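Local coordinates for putative dioxygenase (1H-3-hydroxy-4-oxoquinaldine 2,4-dioxygenase) (Mycobacteroides abscessus subsp. abscessus, PDB 6RA3), which cleaves the quinolone ring of the Pseudomonas quinolone signal (PQS) with dioxygen, giving N-octanoylanthranilate and carbon monoxide, at residues K5-F14 and A76-L85; G30-Y38 and H167-H175. One frame throughout, in Å; residues are numbered along the deposited sequence.

Interaction 1 (K5-F14 and A76-L85); sequences KTVNGVQIAF and ADTIGLLDAL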
loop_
_atom_site.group_PDB
_atom_site.type_symbol
_atom_site.label_atom_id
_atom_site.label_comp_id
_atom_site.label_asym_id
_atom_site.label_seq_id
_atom_site.Cartn_x
_atom_site.Cartn_y
_atom_site.Cartn_z
ATOM N N LYS A 5 2.650 -1.058 -13.404
ATOM C CA LYS A 5 2.521 -0.637 -14.781
ATOM C C LYS A 5 1.700 -1.682 -15.528
ATOM O O LYS A 5 1.720 -2.870 -15.193
ATOM C CB LYS A 5 3.868 -0.501 -15.546
ATOM C CG LYS A 5 4.667 0.719 -15.286
ATOM C CD LYS A 5 6.037 0.639 -15.974
ATOM C CE LYS A 5 6.838 1.936 -15.763
ATOM N NZ LYS A 5 6.246 3.083 -16.529
ATOM N N THR A 6 0.985 -1.206 -16.533
ATOM C CA THR A 6 0.394 -2.058 -17.558
ATOM C C THR A 6 1.487 -2.498 -18.535
ATOM O O THR A 6 2.085 -1.660 -19.213
ATOM C CB THR A 6 -0.705 -1.287 -18.286
ATOM O OG1 THR A 6 -1.710 -0.913 -17.332
ATOM C CG2 THR A 6 -1.346 -2.137 -19.399
ATOM N N VAL A 7 1.756 -3.801 -18.589
ATOM C CA VAL A 7 2.680 -4.396 -19.567
ATOM C C VAL A 7 1.958 -5.528 -20.292
ATOM O O VAL A 7 1.378 -6.399 -19.642
ATOM C CB VAL A 7 3.944 -4.967 -18.901
ATOM C CG1 VAL A 7 4.973 -5.371 -19.963
ATOM C CG2 VAL A 7 4.530 -3.994 -17.910
ATOM N N ASN A 8 2.023 -5.534 -21.624
ATOM C CA ASN A 8 1.298 -6.526 -22.418
ATOM C C ASN A 8 -0.168 -6.536 -21.989
ATOM O O ASN A 8 -0.801 -7.593 -21.873
ATOM C CB ASN A 8 1.908 -7.935 -22.291
ATOM C CG ASN A 8 3.410 -8.011 -22.711
ATOM O OD1 ASN A 8 3.838 -7.417 -23.697
ATOM N ND2 ASN A 8 4.190 -8.753 -21.939
ATOM N N GLY A 9 -0.703 -5.340 -21.747
ATOM C CA GLY A 9 -2.103 -5.148 -21.401
ATOM C C GLY A 9 -2.549 -5.717 -20.070
ATOM O O GLY A 9 -3.762 -5.741 -19.806
ATOM N N VAL A 10 -1.625 -6.231 -19.252
ATOM C CA VAL A 10 -1.933 -6.717 -17.912
ATOM C C VAL A 10 -1.181 -5.883 -16.868
ATOM O O VAL A 10 -0.234 -5.155 -17.175
ATOM C CB VAL A 10 -1.640 -8.223 -17.723
ATOM C CG1 VAL A 10 -2.320 -9.015 -18.793
ATOM C CG2 VAL A 10 -0.108 -8.546 -17.685
ATOM N N GLN A 11 -1.618 -6.010 -15.618
ATOM C CA GLN A 11 -1.093 -5.196 -14.523
ATOM C C GLN A 11 0.036 -5.925 -13.812
ATOM O O GLN A 11 -0.176 -6.985 -13.206
ATOM C CB GLN A 11 -2.171 -4.822 -13.503
ATOM C CG GLN A 11 -1.605 -3.806 -12.474
ATOM C CD GLN A 11 -2.642 -3.072 -11.682
ATOM O OE1 GLN A 11 -3.058 -1.962 -12.023
ATOM N NE2 GLN A 11 -3.030 -3.663 -10.590
ATOM N N ILE A 12 1.227 -5.331 -13.856
ATOM C CA ILE A 12 2.443 -5.885 -13.256
ATOM C C ILE A 12 2.835 -5.009 -12.075
ATOM O O ILE A 12 3.264 -3.869 -12.267
ATOM C CB ILE A 12 3.594 -5.948 -14.284
ATOM C CG1 ILE A 12 3.149 -6.732 -15.523
ATOM C CG2 ILE A 12 4.869 -6.530 -13.649
ATOM C CD1 ILE A 12 2.748 -8.210 -15.219
ATOM N N ALA A 13 2.748 -5.551 -10.874
ATOM C CA ALA A 13 3.222 -4.872 -9.688
ATOM C C ALA A 13 4.719 -5.070 -9.517
ATOM O O ALA A 13 5.277 -6.121 -9.850
ATOM C CB ALA A 13 2.530 -5.393 -8.452
ATOM N N PHE A 14 5.359 -4.063 -8.950
ATOM C CA PHE A 14 6.810 -4.078 -8.774
ATOM C C PHE A 14 7.211 -3.009 -7.760
ATOM O O PHE A 14 6.398 -2.175 -7.337
ATOM C CB PHE A 14 7.492 -3.865 -10.117
ATOM C CG PHE A 14 7.355 -2.472 -10.663
ATOM C CD1 PHE A 14 6.228 -2.104 -11.371
ATOM C CD2 PHE A 14 8.362 -1.524 -10.462
ATOM C CE1 PHE A 14 6.077 -0.813 -11.857
ATOM C CE2 PHE A 14 8.222 -0.235 -10.950
ATOM C CZ PHE A 14 7.087 0.113 -11.675
ATOM N N ALA A 76 7.590 -12.457 -21.051
ATOM C CA ALA A 76 7.261 -11.308 -21.872
ATOM C C ALA A 76 6.910 -10.114 -20.995
ATOM O O ALA A 76 7.219 -8.979 -21.356
ATOM C CB ALA A 76 6.100 -11.630 -22.819
ATOM N N ASP A 77 6.246 -10.361 -19.849
ATOM C CA ASP A 77 5.829 -9.275 -18.951
ATOM C C ASP A 77 7.033 -8.669 -18.232
ATOM O O ASP A 77 7.138 -7.443 -18.097
ATOM C CB ASP A 77 4.855 -9.757 -17.864
ATOM C CG ASP A 77 3.513 -10.254 -18.390
ATOM O OD1 ASP A 77 2.821 -10.914 -17.580
ATOM O OD2 ASP A 77 3.154 -9.987 -19.551
ATOM N N THR A 78 7.902 -9.530 -17.687
ATOM C CA THR A 78 9.056 -9.069 -16.933
ATOM C C THR A 78 9.989 -8.287 -17.830
ATOM O O THR A 78 10.482 -7.221 -17.444
ATOM C CB THR A 78 9.771 -10.262 -16.305
ATOM O OG1 THR A 78 8.902 -10.911 -15.372
ATOM C CG2 THR A 78 11.074 -9.830 -15.577
ATOM N N ILE A 79 10.211 -8.782 -19.051
ATOM C CA ILE A 79 11.043 -8.067 -20.010
ATOM C C ILE A 79 10.401 -6.747 -20.400
ATOM O O ILE A 79 11.090 -5.731 -20.571
ATOM C CB ILE A 79 11.311 -8.943 -21.250
ATOM C CG1 ILE A 79 12.144 -10.169 -20.868
ATOM C CG2 ILE A 79 11.991 -8.113 -22.346
ATOM C CD1 ILE A 79 12.328 -11.174 -21.990
ATOM N N GLY A 80 9.087 -6.739 -20.605
ATOM C CA GLY A 80 8.438 -5.501 -21.001
ATOM C C GLY A 80 8.533 -4.450 -19.911
ATOM O O GLY A 80 8.696 -3.257 -20.192
ATOM N N LEU A 81 8.437 -4.887 -18.653
ATOM C CA LEU A 81 8.581 -3.977 -17.519
ATOM C C LEU A 81 9.989 -3.389 -17.466
ATOM O O LEU A 81 10.163 -2.187 -17.251
ATOM C CB LEU A 81 8.279 -4.712 -16.217
ATOM C CG LEU A 81 8.237 -3.828 -14.970
ATOM C CD1 LEU A 81 6.918 -3.054 -14.935
ATOM C CD2 LEU A 81 8.419 -4.646 -13.744
ATOM N N LEU A 82 11.007 -4.218 -17.675
ATOM C CA LEU A 82 12.386 -3.735 -17.567
ATOM C C LEU A 82 12.728 -2.723 -18.670
ATOM O O LEU A 82 13.391 -1.703 -18.405
ATOM C CB LEU A 82 13.332 -4.933 -17.564
ATOM C CG LEU A 82 13.086 -5.832 -16.352
ATOM C CD1 LEU A 82 13.809 -7.219 -16.406
ATOM C CD2 LEU A 82 13.481 -5.160 -15.034
ATOM N N ASP A 83 12.286 -2.981 -19.906
ATOM C CA ASP A 83 12.398 -1.998 -20.978
ATOM C C ASP A 83 11.710 -0.687 -20.609
ATOM O O ASP A 83 12.234 0.388 -20.897
ATOM C CB ASP A 83 11.798 -2.551 -22.265
ATOM C CG ASP A 83 12.588 -3.735 -22.836
ATOM O OD1 ASP A 83 13.666 -4.075 -22.294
ATOM O OD2 ASP A 83 12.104 -4.339 -23.822
ATOM N N ALA A 84 10.526 -0.758 -19.983
ATOM C CA ALA A 84 9.828 0.456 -19.580
ATOM C C ALA A 84 10.591 1.193 -18.478
ATOM O O ALA A 84 10.604 2.431 -18.446
ATOM C CB ALA A 84 8.406 0.124 -19.119
ATOM N N LEU A 85 11.231 0.459 -17.572
ATOM C CA LEU A 85 12.012 1.059 -16.489
ATOM C C LEU A 85 13.450 1.388 -16.893
ATOM O O LEU A 85 14.261 1.735 -16.020
ATOM C CB LEU A 85 12.032 0.137 -15.286
ATOM C CG LEU A 85 10.680 -0.156 -14.622
ATOM C CD1 LEU A 85 10.807 -1.292 -13.625
ATOM C CD2 LEU A 85 10.142 1.087 -13.937
#
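Leu81 of helix 71-84 turns both its methyls to the N-terminal beta-hairpin, where they meet Val7, Ile12 and Phe14. The hairpin, strands 3-7 and 10-17 joined by a type I' turn from Val7 to Val10, forms one margin of the central sheet of the alpha/beta-hydrolase fold, and the helix packs against it, its segment axis 8.5 Å from that of strand 5-7 at closest approach. The tight part lies around Leu81. The leucine's chi1 of -173° sets CG opposite the backbone N and carries both methyls to the strands: CD1 sits 3.8 Å from Phe14 CD1, while CD2 lies against Phe14 CB and CG and 4.0 Å from Ile12 CG2. Leu85 meets the ring further along, on the same side of its plane, its CD2 3.8 Å from Phe14 CE2. Gly80, without a side chain, lets Val7 come right up to the helix backbone, Val7 CG1 being 3.6 Å from Gly80 CA. At the edge turned to the second subunit, the aliphatic chain of Lys5, buried in the assembly, runs past Leu81 and Ala84, with CE meeting Leu85 CD2, and bends at its end so that NZ bonds to the backbone O of Arg63 of the second subunit. The turn is the solvent side, where exposed Asn8 uses its amide. Asp77 stands between the two regions: its OD1 packs on Ile12 CD1, and its OD2 also pairs with Arg57, which would be expected to favour the charged carboxylate. Asn8 ND2 makes a weak bond to Ala76 O at 3.1 Å and a nearly straight one (175°) to Asp77 OD2 at 2.9 Å, in the amide plane and on the anti lone pair of that oxygen.

Interaction 2 (G30-Y38 and H167-H175); sequences GWAHDLRAY and HVRYDSGGH
The loop 30-38 starts with a type II turn from Gly30 to His33 and passes alongside the last turn of helix 162-170 and the chain after it, His33 and Ser172 coming within 5.2 Å CA to CA. His33 ND1 and His167 NE2 share a hydrogen bond of 2.9 Å, either nitrogen being a possible donor; the rings meet rim to rim with planes 64° apart. His33 NE2 accepts a hydrogen bond from Gly30 N, close to the ring plane, so both ring nitrogens are engaged and the ring's rotation is fixed. In this alpha/beta-hydrolase fold the loop follows strand 24-28, and the His33 side chain lies about 7 Å from that of His246, the probable proton donor/acceptor. Ala37 CA rests 3.6 Å from His167 CE1, and Ser172 OG lies over one face of the His167 ring. The His175 ring lies by Ala32, its CD2 3.5 Å from Ala32 O. Water 2, in the His167 ring plane by ND1, donates to Asp171 OD2; water 1 donates to Asp171 O. Arg36, bent at chi3 (63°), brings its guanidinium across Asp171, but Asp171 OD1 stands 3.6 Å from Arg36 NH2 and well out of the guanidinium plane, leaving an ion pair of charges alone. Arg36 NE is buried there without a polar partner.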
loop_
_atom_site.group_PDB
_atom_site.type_symbol
_atom_site.label_atom_id
_atom_site.label_comp_id
_atom_site.label_asym_id
_atom_site.label_seq_id
_atom_site.Cartn_x
_atom_site.Cartn_y
_atom_site.Cartn_z
ATOM N N GLY A 30 8.082 -17.359 -6.918
ATOM C CA GLY A 30 7.434 -18.568 -7.387
ATOM C C GLY A 30 5.951 -18.335 -7.629
ATOM O O GLY A 30 5.469 -17.201 -7.651
ATOM N N TRP A 31 5.213 -19.432 -7.813
ATOM C CA TRP A 31 3.784 -19.322 -8.081
ATOM C C TRP A 31 3.074 -19.045 -6.775
ATOM O O TRP A 31 3.422 -19.603 -5.746
ATOM C CB TRP A 31 3.217 -20.595 -8.726
ATOM C CG TRP A 31 3.519 -20.703 -10.140
ATOM C CD1 TRP A 31 4.620 -21.266 -10.674
ATOM C CD2 TRP A 31 2.738 -20.206 -11.251
ATOM N NE1 TRP A 31 4.584 -21.162 -12.031
ATOM C CE2 TRP A 31 3.437 -20.521 -12.411
ATOM C CE3 TRP A 31 1.515 -19.546 -11.364
ATOM C CZ2 TRP A 31 2.959 -20.217 -13.677
ATOM C CZ3 TRP A 31 1.057 -19.219 -12.614
ATOM C CH2 TRP A 31 1.769 -19.563 -13.758
ATOM N N ALA A 32 2.079 -18.155 -6.820
ATOM C CA ALA A 32 1.170 -17.902 -5.708
ATOM C C ALA A 32 1.785 -17.076 -4.598
ATOM O O ALA A 32 1.346 -17.164 -3.455
ATOM C CB ALA A 32 0.620 -19.194 -5.080
ATOM N N HIS A 33 2.795 -16.269 -4.884
ATOM C CA HIS A 33 3.247 -15.329 -3.879
ATOM C C HIS A 33 3.947 -14.211 -4.619
ATOM O O HIS A 33 4.127 -14.264 -5.841
ATOM C CB HIS A 33 4.105 -16.000 -2.777
ATOM C CG HIS A 33 5.398 -16.582 -3.246
ATOM N ND1 HIS A 33 6.345 -17.053 -2.365
ATOM C CD2 HIS A 33 5.903 -16.789 -4.485
ATOM C CE1 HIS A 33 7.385 -17.511 -3.039
ATOM N NE2 HIS A 33 7.139 -17.373 -4.327
ATOM N N ASP A 34 4.265 -13.156 -3.875
ATOM C CA ASP A 34 4.643 -11.912 -4.531
ATOM C C ASP A 34 6.014 -11.424 -4.068
ATOM O O ASP A 34 6.805 -12.192 -3.514
ATOM C CB ASP A 34 3.557 -10.859 -4.283
ATOM C CG ASP A 34 3.374 -10.527 -2.817
ATOM O OD1 ASP A 34 4.130 -11.055 -1.968
ATOM O OD2 ASP A 34 2.453 -9.732 -2.503
ATOM N N LEU A 35 6.285 -10.139 -4.259
ATOM C CA LEU A 35 7.623 -9.628 -4.037
ATOM C C LEU A 35 8.019 -9.663 -2.566
ATOM O O LEU A 35 9.220 -9.598 -2.264
ATOM C CB LEU A 35 7.713 -8.245 -4.683
ATOM C CG LEU A 35 6.631 -7.208 -4.410
ATOM C CD1 LEU A 35 6.513 -6.974 -2.907
ATOM C CD2 LEU A 35 6.948 -5.913 -5.169
ATOM N N ARG A 36 7.071 -9.872 -1.644
ATOM C CA ARG A 36 7.408 -10.131 -0.245
ATOM C C ARG A 36 8.245 -11.391 -0.051
ATOM O O ARG A 36 8.769 -11.606 1.053
ATOM C CB ARG A 36 6.154 -10.283 0.621
ATOM C CG ARG A 36 5.123 -9.137 0.522
ATOM C CD ARG A 36 3.856 -9.427 1.364
ATOM N NE ARG A 36 4.196 -9.526 2.790
ATOM C CZ ARG A 36 4.005 -8.569 3.705
ATOM N NH1 ARG A 36 3.452 -7.401 3.377
ATOM N NH2 ARG A 36 4.367 -8.781 4.973
ATOM N N ALA A 37 8.344 -12.256 -1.061
ATOM C CA ALA A 37 9.287 -13.366 -0.977
ATOM C C ALA A 37 10.720 -12.865 -0.816
ATOM O O ALA A 37 11.599 -13.642 -0.419
ATOM C CB ALA A 37 9.196 -14.265 -2.217
ATOM N N TYR A 38 10.968 -11.586 -1.116
ATOM C CA TYR A 38 12.311 -11.013 -1.120
ATOM C C TYR A 38 12.466 -9.884 -0.112
ATOM O O TYR A 38 13.466 -9.172 -0.153
ATOM C CB TYR A 38 12.670 -10.539 -2.520
ATOM C CG TYR A 38 12.857 -11.706 -3.460
ATOM C CD1 TYR A 38 14.091 -12.338 -3.570
ATOM C CD2 TYR A 38 11.801 -12.204 -4.206
ATOM C CE1 TYR A 38 14.279 -13.408 -4.420
ATOM C CE2 TYR A 38 11.975 -13.284 -5.073
ATOM C CZ TYR A 38 13.223 -13.886 -5.164
ATOM O OH TYR A 38 13.428 -14.959 -6.000
ATOM N N HIS A 167 5.762 -16.150 6.289
ATOM C CA HIS A 167 5.520 -15.931 4.866
ATOM C C HIS A 167 4.503 -16.924 4.313
ATOM O O HIS A 167 3.644 -16.561 3.494
ATOM C CB HIS A 167 6.824 -16.052 4.114
ATOM C CG HIS A 167 6.682 -15.964 2.632
ATOM N ND1 HIS A 167 6.616 -14.761 1.961
ATOM C CD2 HIS A 167 6.632 -16.926 1.684
ATOM C CE1 HIS A 167 6.496 -14.993 0.667
ATOM N NE2 HIS A 167 6.515 -16.299 0.475
ATOM N N VAL A 168 4.591 -18.182 4.745
ATOM C CA VAL A 168 3.692 -19.222 4.251
ATOM C C VAL A 168 2.303 -19.091 4.878
ATOM O O VAL A 168 1.285 -19.200 4.180
ATOM C CB VAL A 168 4.314 -20.606 4.529
ATOM C CG1 VAL A 168 3.332 -21.714 4.176
ATOM C CG2 VAL A 168 5.588 -20.769 3.747
ATOM N N ARG A 169 2.250 -18.865 6.200
ATOM C CA ARG A 169 0.990 -18.806 6.931
ATOM C C ARG A 169 0.221 -17.510 6.658
ATOM O O ARG A 169 -1.016 -17.516 6.622
ATOM C CB ARG A 169 1.262 -18.922 8.426
ATOM C CG ARG A 169 1.776 -20.304 8.879
ATOM C CD ARG A 169 1.825 -20.419 10.414
ATOM N NE ARG A 169 2.751 -19.444 10.999
ATOM C CZ ARG A 169 3.036 -19.346 12.297
ATOM N NH1 ARG A 169 2.474 -20.171 13.171
ATOM N NH2 ARG A 169 3.896 -18.421 12.723
ATOM N N TYR A 170 0.929 -16.390 6.484
ATOM C CA TYR A 170 0.325 -15.063 6.604
ATOM C C TYR A 170 0.507 -14.156 5.387
ATOM O O TYR A 170 -0.301 -13.246 5.170
ATOM C CB TYR A 170 0.903 -14.348 7.828
ATOM C CG TYR A 170 0.711 -15.069 9.152
ATOM C CD1 TYR A 170 -0.497 -15.664 9.470
ATOM C CD2 TYR A 170 1.732 -15.128 10.097
ATOM C CE1 TYR A 170 -0.687 -16.299 10.676
ATOM C CE2 TYR A 170 1.542 -15.770 11.319
ATOM C CZ TYR A 170 0.334 -16.360 11.590
ATOM O OH TYR A 170 0.099 -17.000 12.783
ATOM N N ASP A 171 1.573 -14.337 4.608
ATOM C CA ASP A 171 1.948 -13.336 3.614
ATOM C C ASP A 171 1.677 -13.785 2.184
ATOM O O ASP A 171 2.070 -13.091 1.236
ATOM C CB ASP A 171 3.417 -12.942 3.784
ATOM C CG ASP A 171 3.712 -12.391 5.178
ATOM O OD1 ASP A 171 2.778 -11.889 5.844
ATOM O OD2 ASP A 171 4.877 -12.453 5.615
ATOM N N SER A 172 0.986 -14.898 2.002
ATOM C CA SER A 172 0.705 -15.412 0.670
ATOM C C SER A 172 -0.782 -15.728 0.510
ATOM O O SER A 172 -1.155 -16.695 -0.153
ATOM C CB SER A 172 1.561 -16.647 0.383
ATOM O OG SER A 172 2.938 -16.419 0.716
ATOM N N GLY A 173 -1.654 -14.912 1.112
ATOM C CA GLY A 173 -3.089 -15.131 1.041
ATOM C C GLY A 173 -3.683 -14.578 -0.243
ATOM O O GLY A 173 -2.989 -14.025 -1.100
ATOM N N GLY A 174 -5.003 -14.751 -0.378
ATOM C CA GLY A 174 -5.727 -14.182 -1.503
ATOM C C GLY A 174 -5.564 -14.870 -2.835
ATOM O O GLY A 174 -5.854 -14.260 -3.873
ATOM N N HIS A 175 -5.093 -16.113 -2.851
ATOM C CA HIS A 175 -5.062 -16.929 -4.047
ATOM C C HIS A 175 -5.919 -18.158 -3.768
ATOM O O HIS A 175 -6.172 -18.497 -2.610
ATOM C CB HIS A 175 -3.629 -17.324 -4.422
ATOM C CG HIS A 175 -2.820 -16.215 -5.010
ATOM N ND1 HIS A 175 -3.181 -15.548 -6.164
ATOM C CD2 HIS A 175 -1.657 -15.656 -4.599
ATOM C CE1 HIS A 175 -2.275 -14.621 -6.431
ATOM N NE2 HIS A 175 -1.336 -14.679 -5.504
HETATM O O HOH W 1 3.718 -13.349 -0.952
HETATM O O HOH W 2 6.977 -12.698 3.837
#

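Both contacts are partly buried: interaction 1 is buried around Leu81 and opens at its turn, interaction 2 is buried at His33 and His167 and exposed at Arg36. Interaction 1 fastens a helix to the hairpin at one margin of the sheet, away from the annotated sites; interaction 2 joins the loop after strand 24-28 to the end of helix 162-170, near the probable active-site His246. The first is chiefly hydrocarbon packing, whereas the second relies on paired imidazoles, bridging waters and a long ion pair. Their centres lie 20 Å apart, yet Leu35 CD2 packs 3.9 Å from Phe14 C. The second subunit adjoins 5-14/76-85, the third 30-38/167-175.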